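Local coordinates for protein rhamnosidase B (Bacillus sp., PDB 2OKX) that hydrolyses terminal alpha-L-rhamnose residues from glycosides as a family 78 glycoside hydrolase, probably with inversion of configuration, at residues A[730-733]-A[734-738]; A[370-373]-A[374-378]; A[44-47]-A[48-52]. All blocks are in the same frame, centred on the assembly; numbering follows the deposited sequence.

Contact 1. Residues A[730-733]-A[734-738]; sequences DLLA and ETINA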
ATOM      1  N   ASP A 730       5.626 -17.659 -31.644  1.00 41.55           N
ATOM      2  CA  ASP A 730       4.827 -18.405 -32.611  1.00 42.74           C
ATOM      3  C   ASP A 730       4.676 -19.853 -32.167  1.00 42.01           C
ATOM      4  O   ASP A 730       3.575 -20.404 -32.175  1.00 40.72           O
ATOM      5  CB  ASP A 730       5.482 -18.358 -33.994  1.00 45.17           C
ATOM      6  CG  ASP A 730       5.378 -16.993 -34.642  1.00 47.97           C
ATOM      7  OD1 ASP A 730       5.858 -16.009 -34.043  1.00 50.44           O
ATOM      8  OD2 ASP A 730       4.816 -16.902 -35.753  1.00 51.46           O
ATOM      9  N   LEU A 731       5.793 -20.464 -31.783  1.00 42.49           N
ATOM     10  CA  LEU A 731       5.792 -21.847 -31.330  1.00 43.48           C
ATOM     11  C   LEU A 731       4.884 -22.000 -30.119  1.00 43.03           C
ATOM     12  O   LEU A 731       4.102 -22.950 -30.031  1.00 42.44           O
ATOM     13  CB  LEU A 731       7.212 -22.288 -30.961  1.00 45.57           C
ATOM     14  CG  LEU A 731       8.247 -22.314 -32.089  1.00 48.41           C
ATOM     15  CD1 LEU A 731       9.603 -22.707 -31.528  1.00 49.57           C
ATOM     16  CD2 LEU A 731       7.812 -23.294 -33.169  1.00 49.33           C
ATOM     17  N   LEU A 732       4.988 -21.054 -29.190  1.00 41.72           N
ATOM     18  CA  LEU A 732       4.179 -21.086 -27.980  1.00 40.80           C
ATOM     19  C   LEU A 732       2.701 -20.926 -28.329  1.00 39.40           C
ATOM     20  O   LEU A 732       1.862 -21.702 -27.878  1.00 38.68           O
ATOM     21  CB  LEU A 732       4.608 -19.969 -27.024  1.00 41.60           C
ATOM     22  CG  LEU A 732       4.545 -20.273 -25.521  1.00 44.24           C
ATOM     23  CD1 LEU A 732       4.652 -18.969 -24.739  1.00 42.51           C
ATOM     24  CD2 LEU A 732       3.253 -20.993 -25.174  1.00 43.32           C
ATOM     25  N   ALA A 733       2.388 -19.916 -29.137  1.00 40.32           N
ATOM     26  CA  ALA A 733       1.008 -19.664 -29.542  1.00 40.89           C
ATOM     27  C   ALA A 733       0.380 -20.895 -30.193  1.00 40.92           C
ATOM     28  O   ALA A 733      -0.771 -21.238 -29.917  1.00 40.81           O
ATOM     29  CB  ALA A 733       0.953 -18.477 -30.506  1.00 42.17           C
ATOM     30  N   GLU A 734       1.139 -21.557 -31.060  1.00 41.59           N
ATOM     31  CA  GLU A 734       0.648 -22.747 -31.747  1.00 41.84           C
ATOM     32  C   GLU A 734       0.392 -23.885 -30.758  1.00 40.32           C
ATOM     33  O   GLU A 734      -0.641 -24.554 -30.817  1.00 39.18           O
ATOM     34  CB  GLU A 734       1.658 -23.195 -32.805  1.00 44.32           C
ATOM     35  CG  GLU A 734       1.162 -24.329 -33.689  1.00 48.55           C
ATOM     36  CD  GLU A 734       2.208 -24.790 -34.689  1.00 51.29           C
ATOM     37  OE1 GLU A 734       1.898 -25.683 -35.506  1.00 52.98           O
ATOM     38  OE2 GLU A 734       3.339 -24.259 -34.655  1.00 53.78           O
ATOM     39  N   THR A 735       1.339 -24.101 -29.851  1.00 39.83           N
ATOM     40  CA  THR A 735       1.209 -25.150 -28.848  1.00 39.87           C
ATOM     41  C   THR A 735      -0.021 -24.878 -27.990  1.00 40.44           C
ATOM     42  O   THR A 735      -0.775 -25.794 -27.655  1.00 40.96           O
ATOM     43  CB  THR A 735       2.453 -25.209 -27.940  1.00 41.01           C
ATOM     44  OG1 THR A 735       3.622 -25.411 -28.743  1.00 41.02           O
ATOM     45  CG2 THR A 735       2.330 -26.351 -26.941  1.00 40.81           C
ATOM     46  N   ILE A 736      -0.224 -23.610 -27.641  1.00 39.46           N
ATOM     47  CA  ILE A 736      -1.371 -23.226 -26.831  1.00 39.07           C
ATOM     48  C   ILE A 736      -2.668 -23.602 -27.543  1.00 39.77           C
ATOM     49  O   ILE A 736      -3.543 -24.244 -26.959  1.00 40.26           O
ATOM     50  CB  ILE A 736      -1.365 -21.707 -26.542  1.00 38.72           C
ATOM     51  CG1 ILE A 736      -0.147 -21.352 -25.682  1.00 39.15           C
ATOM     52  CG2 ILE A 736      -2.650 -21.303 -25.837  1.00 37.00           C
ATOM     53  CD1 ILE A 736       0.021 -19.868 -25.421  1.00 39.38           C
ATOM     54  N   ASN A 737      -2.787 -23.205 -28.806  1.00 40.61           N
ATOM     55  CA  ASN A 737      -3.979 -23.506 -29.593  1.00 41.38           C
ATOM     56  C   ASN A 737      -4.141 -25.006 -29.821  1.00 42.01           C
ATOM     57  O   ASN A 737      -5.256 -25.506 -29.958  1.00 41.36           O
ATOM     58  CB  ASN A 737      -3.920 -22.792 -30.950  1.00 41.03           C
ATOM     59  CG  ASN A 737      -4.329 -21.331 -30.863  1.00 39.71           C
ATOM     60  OD1 ASN A 737      -5.446 -21.014 -30.454  1.00 39.61           O
ATOM     61  ND2 ASN A 737      -3.431 -20.437 -31.258  1.00 37.79           N
ATOM     62  N   ALA A 738      -3.019 -25.717 -29.852  1.00 43.50           N
ATOM     63  CA  ALA A 738      -3.026 -27.158 -30.076  1.00 44.79           C
ATOM     64  C   ALA A 738      -3.362 -27.972 -28.829  1.00 45.58           C
ATOM     65  O   ALA A 738      -3.972 -29.037 -28.925  1.00 47.23           O
ATOM     66  CB  ALA A 738      -1.674 -27.598 -30.625  1.00 44.13           C
TER
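Leu732 and Ile736 meet one helical turn apart on the buried side of helix 723-739. Leu732 CD2 lies 3.4 Å from Ile736 CD1, closer than two methyl carbons normally pack, and about as near to Ile736 CG1. The two side chains cross at a slant. Leu732 has a chi1 of -145°, well off a staggered position, which may reflect the crowding at CD2. The Ile736 CG1 branch also runs close to the carbonyl of its own helix, with CG1 3.0 Å from Leu732 O.

Thr735 makes the polar part of the contact. Its OG1 donates to Leu731 O at 2.8 Å, and its backbone N donates to the same Leu731 O at 3.0 Å. Two bonds grip this oxygen, one from each face of its carbonyl plane. The hydroxyl can turn back to it because OG1 stands beside the backbone N (chi1 -57°). The regular i to i+4 bonds go on around it. Ile736 N reaches Leu732 O at 2.8 Å, and Asn737 N reaches Ala733 O at 3.0 Å.

Further out, helix 696-715 supports the apolar side through Leu702 and Val703 against Leu732 and Leu700 against Ile736. Leu673 touches Leu732, Thr735 and Ile736. The amide of Asn737 is fixed by Tyr748 OH at OD1 and by Val775 O at ND2. Asp730, Leu731 and Glu734 are on the exposed side. This is an amphipathic alpha helix packed on a neighbour, as in the helical (alpha/alpha)6 barrel of the six-hairpin glycosidase domain.

Contact 2. Residues A[370-373]-A[374-378]; sequences AAPT and AAALE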
ATOM      1  N   ALA A 370      -2.447 -32.016  28.301  1.00 39.76           N
ATOM      2  CA  ALA A 370      -1.443 -32.539  29.223  1.00 39.36           C
ATOM      3  C   ALA A 370      -0.981 -31.539  30.282  1.00 40.18           C
ATOM      4  O   ALA A 370      -0.280 -31.910  31.226  1.00 39.87           O
ATOM      5  CB  ALA A 370      -0.243 -33.051  28.438  1.00 39.06           C
ATOM      6  N   ALA A 371      -1.360 -30.273  30.127  1.00 39.08           N
ATOM      7  CA  ALA A 371      -0.971 -29.248  31.092  1.00 38.90           C
ATOM      8  C   ALA A 371      -2.150 -28.344  31.435  1.00 38.94           C
ATOM      9  O   ALA A 371      -2.179 -27.174  31.055  1.00 39.60           O
ATOM     10  CB  ALA A 371       0.182 -28.419  30.542  1.00 38.33           C
ATOM     11  N   PRO A 372      -3.138 -28.878  32.169  1.00 38.51           N
ATOM     12  CA  PRO A 372      -4.327 -28.121  32.568  1.00 38.07           C
ATOM     13  C   PRO A 372      -4.047 -27.041  33.614  1.00 38.33           C
ATOM     14  O   PRO A 372      -4.909 -26.213  33.905  1.00 39.23           O
ATOM     15  CB  PRO A 372      -5.256 -29.209  33.092  1.00 39.04           C
ATOM     16  CG  PRO A 372      -4.298 -30.176  33.711  1.00 37.76           C
ATOM     17  CD  PRO A 372      -3.208 -30.262  32.670  1.00 38.76           C
ATOM     18  N   THR A 373      -2.842 -27.053  34.175  1.00 37.34           N
ATOM     19  CA  THR A 373      -2.453 -26.072  35.182  1.00 37.64           C
ATOM     20  C   THR A 373      -1.035 -25.602  34.903  1.00 37.18           C
ATOM     21  O   THR A 373      -0.304 -26.237  34.146  1.00 38.09           O
ATOM     22  CB  THR A 373      -2.483 -26.674  36.605  1.00 38.32           C
ATOM     23  OG1 THR A 373      -1.495 -27.708  36.702  1.00 38.66           O
ATOM     24  CG2 THR A 373      -3.851 -27.260  36.913  1.00 36.95           C
ATOM     25  N   ALA A 374      -0.646 -24.493  35.521  1.00 37.07           N
ATOM     26  CA  ALA A 374       0.695 -23.951  35.340  1.00 37.83           C
ATOM     27  C   ALA A 374       1.740 -24.915  35.896  1.00 38.61           C
ATOM     28  O   ALA A 374       2.875 -24.966  35.415  1.00 39.12           O
ATOM     29  CB  ALA A 374       0.811 -22.603  36.039  1.00 38.32           C
ATOM     30  N   ALA A 375       1.353 -25.672  36.919  1.00 38.60           N
ATOM     31  CA  ALA A 375       2.257 -26.630  37.544  1.00 39.63           C
ATOM     32  C   ALA A 375       2.591 -27.735  36.554  1.00 38.92           C
ATOM     33  O   ALA A 375       3.761 -28.031  36.312  1.00 39.00           O
ATOM     34  CB  ALA A 375       1.611 -27.222  38.795  1.00 40.08           C
ATOM     35  N   ALA A 376       1.550 -28.333  35.983  1.00 39.11           N
ATOM     36  CA  ALA A 376       1.707 -29.408  35.010  1.00 39.81           C
ATOM     37  C   ALA A 376       2.502 -28.936  33.800  1.00 40.95           C
ATOM     38  O   ALA A 376       3.131 -29.735  33.105  1.00 41.05           O
ATOM     39  CB  ALA A 376       0.337 -29.910  34.567  1.00 39.45           C
ATOM     40  N   LEU A 377       2.472 -27.630  33.556  1.00 42.14           N
ATOM     41  CA  LEU A 377       3.179 -27.045  32.424  1.00 41.54           C
ATOM     42  C   LEU A 377       4.689 -27.163  32.608  1.00 42.23           C
ATOM     43  O   LEU A 377       5.446 -27.117  31.637  1.00 41.97           O
ATOM     44  CB  LEU A 377       2.777 -25.573  32.267  1.00 41.50           C
ATOM     45  CG  LEU A 377       3.134 -24.894  30.944  1.00 40.33           C
ATOM     46  CD1 LEU A 377       2.441 -25.616  29.799  1.00 39.69           C
ATOM     47  CD2 LEU A 377       2.707 -23.434  30.989  1.00 40.30           C
ATOM     48  N   GLU A 378       5.122 -27.324  33.857  1.00 43.33           N
ATOM     49  CA  GLU A 378       6.545 -27.455  34.171  1.00 43.38           C
ATOM     50  C   GLU A 378       7.211 -28.566  33.369  1.00 41.36           C
ATOM     51  O   GLU A 378       8.399 -28.489  33.057  1.00 40.61           O
ATOM     52  CB  GLU A 378       6.738 -27.729  35.664  1.00 46.84           C
ATOM     53  CG  GLU A 378       6.393 -26.556  36.563  1.00 51.87           C
ATOM     54  CD  GLU A 378       7.253 -25.338  36.281  1.00 54.76           C
ATOM     55  OE1 GLU A 378       8.495 -25.453  36.364  1.00 56.10           O
ATOM     56  OE2 GLU A 378       6.684 -24.267  35.976  1.00 57.03           O
TER
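Pro372 meets Ala376 at the edge of its ring. The flat groups here are peptide units, the Pro372 ring is puckered, and no aromatic side chain takes part. Pro372 CD touches Ala376 CB at 4.0 Å. Ala376 CB also lies 3.8 Å from Ala371 CA. Ala371 CB meets the Leu377 branch, with Leu377 CD1 at 3.7 Å. Leu377 sets its CG anti to the backbone N (chi1 -165°), and this helps bring CD1 to Ala371 CB. Its side chain also touches Pro329, and both Ala371 and Leu377 are buried.

Thr373 carries the polar part. Ala376 N donates to Thr373 OG1 at 3.2 Å, and the bond is nearly straight at 171°. Thr373 places OG1 between its backbone N and its carbonyl carbon (chi1 65°), which brings the oxygen over the start of the turn. Ala376 CB lies 3.6 Å from Thr373 OG1. On the backbone, Leu377 N points to Thr373 O at 3.2 Å, but the bond is bent and weak. A second weak bond runs from Leu377 N to Ala374 O.

The chain has just left helix 362-370, with Ala371 the first residue out of helical geometry. Within domain D2, ahead of strand 384-386, residues 374-377 then turn with helical torsions but without the regular bonds. The paired use of Thr373 OG1 and Thr373 O fits an ST motif. The hydroxyl probably takes the place of a backbone acceptor for Ala376 N, and the Ala371, Ala376 and Leu377 carbons pack beside it.

Contact 3. Residues A[44-47]-A[48-52]; sequences ITAD and SRYVL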
ATOM      1  N   ILE A  44      20.559  14.971   1.369  1.00 27.63           N
ATOM      2  CA  ILE A  44      20.302  14.091   2.498  1.00 26.91           C
ATOM      3  C   ILE A  44      19.597  12.776   2.179  1.00 26.87           C
ATOM      4  O   ILE A  44      18.851  12.663   1.203  1.00 25.95           O
ATOM      5  CB  ILE A  44      19.446  14.842   3.551  1.00 29.34           C
ATOM      6  CG1 ILE A  44      19.072  13.920   4.714  1.00 27.49           C
ATOM      7  CG2 ILE A  44      18.178  15.384   2.888  1.00 30.20           C
ATOM      8  CD1 ILE A  44      18.253  14.612   5.798  1.00 29.67           C
ATOM      9  N   THR A  45      19.864  11.781   3.015  1.00 26.16           N
ATOM     10  CA  THR A  45      19.223  10.478   2.922  1.00 25.72           C
ATOM     11  C   THR A  45      19.342   9.873   4.311  1.00 25.68           C
ATOM     12  O   THR A  45      20.135  10.337   5.129  1.00 26.56           O
ATOM     13  CB  THR A  45      19.870   9.550   1.868  1.00 26.16           C
ATOM     14  OG1 THR A  45      19.018   8.413   1.666  1.00 25.99           O
ATOM     15  CG2 THR A  45      21.238   9.063   2.326  1.00 26.73           C
ATOM     16  N   ALA A  46      18.534   8.863   4.598  1.00 25.32           N
ATOM     17  CA  ALA A  46      18.573   8.236   5.905  1.00 24.64           C
ATOM     18  C   ALA A  46      18.019   6.825   5.846  1.00 24.69           C
ATOM     19  O   ALA A  46      17.458   6.404   4.837  1.00 26.16           O
ATOM     20  CB  ALA A  46      17.782   9.062   6.904  1.00 24.67           C
ATOM     21  N   ASP A  47      18.197   6.099   6.940  1.00 24.97           N
ATOM     22  CA  ASP A  47      17.721   4.730   7.066  1.00 25.61           C
ATOM     23  C   ASP A  47      16.995   4.701   8.408  1.00 25.06           C
ATOM     24  O   ASP A  47      17.638   4.874   9.443  1.00 25.74           O
ATOM     25  CB  ASP A  47      18.913   3.763   7.090  1.00 26.27           C
ATOM     26  CG  ASP A  47      18.485   2.310   7.085  1.00 24.58           C
ATOM     27  OD1 ASP A  47      17.523   1.982   7.806  1.00 26.30           O
ATOM     28  OD2 ASP A  47      19.111   1.497   6.372  1.00 24.51           O
ATOM     29  N   SER A  48      15.685   4.444   8.422  1.00 24.28           N
ATOM     30  CA  SER A  48      14.875   4.143   7.240  1.00 23.62           C
ATOM     31  C   SER A  48      14.248   5.346   6.526  1.00 22.59           C
ATOM     32  O   SER A  48      14.214   5.392   5.292  1.00 22.21           O
ATOM     33  CB  SER A  48      13.753   3.181   7.635  1.00 23.79           C
ATOM     34  OG  SER A  48      14.239   2.135   8.454  1.00 26.92           O
ATOM     35  N   ARG A  49      13.724   6.291   7.300  1.00 22.79           N
ATOM     36  CA  ARG A  49      13.083   7.488   6.749  1.00 24.12           C
ATOM     37  C   ARG A  49      13.418   8.714   7.607  1.00 24.69           C
ATOM     38  O   ARG A  49      13.826   8.573   8.759  1.00 24.94           O
ATOM     39  CB  ARG A  49      11.562   7.296   6.713  1.00 22.99           C
ATOM     40  CG  ARG A  49      11.077   6.106   5.889  1.00 20.70           C
ATOM     41  CD  ARG A  49      11.282   6.329   4.402  1.00 22.39           C
ATOM     42  NE  ARG A  49      10.656   5.283   3.596  1.00 24.19           N
ATOM     43  CZ  ARG A  49      11.305   4.274   3.022  1.00 25.93           C
ATOM     44  NH1 ARG A  49      12.622   4.156   3.155  1.00 25.50           N
ATOM     45  NH2 ARG A  49      10.633   3.381   2.308  1.00 26.83           N
ATOM     46  N   TYR A  50      13.230   9.914   7.057  1.00 23.99           N
ATOM     47  CA  TYR A  50      13.529  11.130   7.806  1.00 22.92           C
ATOM     48  C   TYR A  50      12.511  12.252   7.618  1.00 23.29           C
ATOM     49  O   TYR A  50      11.728  12.249   6.671  1.00 21.52           O
ATOM     50  CB  TYR A  50      14.896  11.690   7.393  1.00 21.28           C
ATOM     51  CG  TYR A  50      14.885  12.357   6.028  1.00 20.49           C
ATOM     52  CD1 TYR A  50      15.241  11.655   4.878  1.00 18.81           C
ATOM     53  CD2 TYR A  50      14.459  13.677   5.882  1.00 20.91           C
ATOM     54  CE1 TYR A  50      15.171  12.250   3.614  1.00 18.25           C
ATOM     55  CE2 TYR A  50      14.380  14.280   4.625  1.00 20.33           C
ATOM     56  CZ  TYR A  50      14.736  13.561   3.498  1.00 20.35           C
ATOM     57  OH  TYR A  50      14.636  14.151   2.259  1.00 20.90           O
ATOM     58  N   VAL A  51      12.555  13.208   8.540  1.00 22.48           N
ATOM     59  CA  VAL A  51      11.744  14.420   8.498  1.00 23.80           C
ATOM     60  C   VAL A  51      12.780  15.529   8.721  1.00 24.57           C
ATOM     61  O   VAL A  51      13.436  15.576   9.765  1.00 26.04           O
ATOM     62  CB  VAL A  51      10.694  14.479   9.616  1.00 23.55           C
ATOM     63  CG1 VAL A  51       9.963  15.815   9.544  1.00 25.31           C
ATOM     64  CG2 VAL A  51       9.696  13.331   9.471  1.00 22.14           C
ATOM     65  N   LEU A  52      12.932  16.408   7.735  1.00 24.85           N
ATOM     66  CA  LEU A  52      13.923  17.482   7.796  1.00 25.12           C
ATOM     67  C   LEU A  52      13.420  18.849   8.248  1.00 27.14           C
ATOM     68  O   LEU A  52      12.377  19.325   7.790  1.00 26.54           O
ATOM     69  CB  LEU A  52      14.586  17.635   6.425  1.00 23.23           C
ATOM     70  CG  LEU A  52      15.526  18.830   6.216  1.00 24.59           C
ATOM     71  CD1 LEU A  52      16.787  18.648   7.059  1.00 22.93           C
ATOM     72  CD2 LEU A  52      15.885  18.947   4.737  1.00 23.92           C
TER
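Ile44 reaches across to Tyr50, and its side chain can be followed outward from CB. At CB it splits into two branches. Ile44 CG2 goes to the phenol end of Tyr50, 3.8 Å from Tyr50 OH and about as near to CZ. CG1 is anti to the backbone N (chi1 176°), and it carries CD1 over the middle of the ring. Ile44 CD1 lies 4.0 Å from the centroid of the Tyr50 ring and 12° off the ring normal, a CH-pi contact over one face. Ile44 CD1 also approaches Leu52 CD1 at 4.5 Å.

Tyr50 keeps CG between its backbone N and carbonyl carbon (chi1 74°), which lays the ring against Ile44. At its base, Tyr50 CB packs on Ala46 CB at 3.9 Å.

Strand 41-47 and strand 49-54 belong to two different sheets of the N-terminal domain, and Ile44, Ala46, Tyr50 and Leu52 point into the space between them, as in a beta sandwich. The axes of 44-47 and 49-52 come within 5.6 Å of each other.

The chain changes sheets at the peptide bond between Asp47 and Ser48, which is cis. At the start of strand 49-54 a classic beta bulge sets two residues, Ser48 and Arg49, against Leu95 of strand 87-96. Polar ends are held from outside: Tyr50 OH by Asp74 and Tyr76, Asp47 OD1 by Tyr104 OH, Asp47 OD2 by the indole NH of Trp187, and Ser48 OG chiefly by Phe97 N. The bond from Ser48 OG to Asp47 OD1, at 3.4 Å, is weak. Arg49 folds back so that NH1 donates to Ser48 O at 2.9 Å, from above the carbonyl plane.

The three contacts follow one another along the chain in the order 3, 2, 1, and each lies in a different domain: the N-terminal domain, domain D2 and the six-hairpin glycosidase domain. None touches another. The centres of contacts 1 and 2 are about 64 Å apart, those of contacts 1 and 3 about 51 Å, and those of contacts 2 and 3 about 49 Å. Contact 3, an inter-sheet core, is nearest the middle of the chain, with its centre about 20 Å away. Contacts 1 and 2, each partly buried, lie about 37 Å and 44 Å out. None includes Val423 or His522, which bind a calcium ion. The three contacts are separate pieces of structural packing.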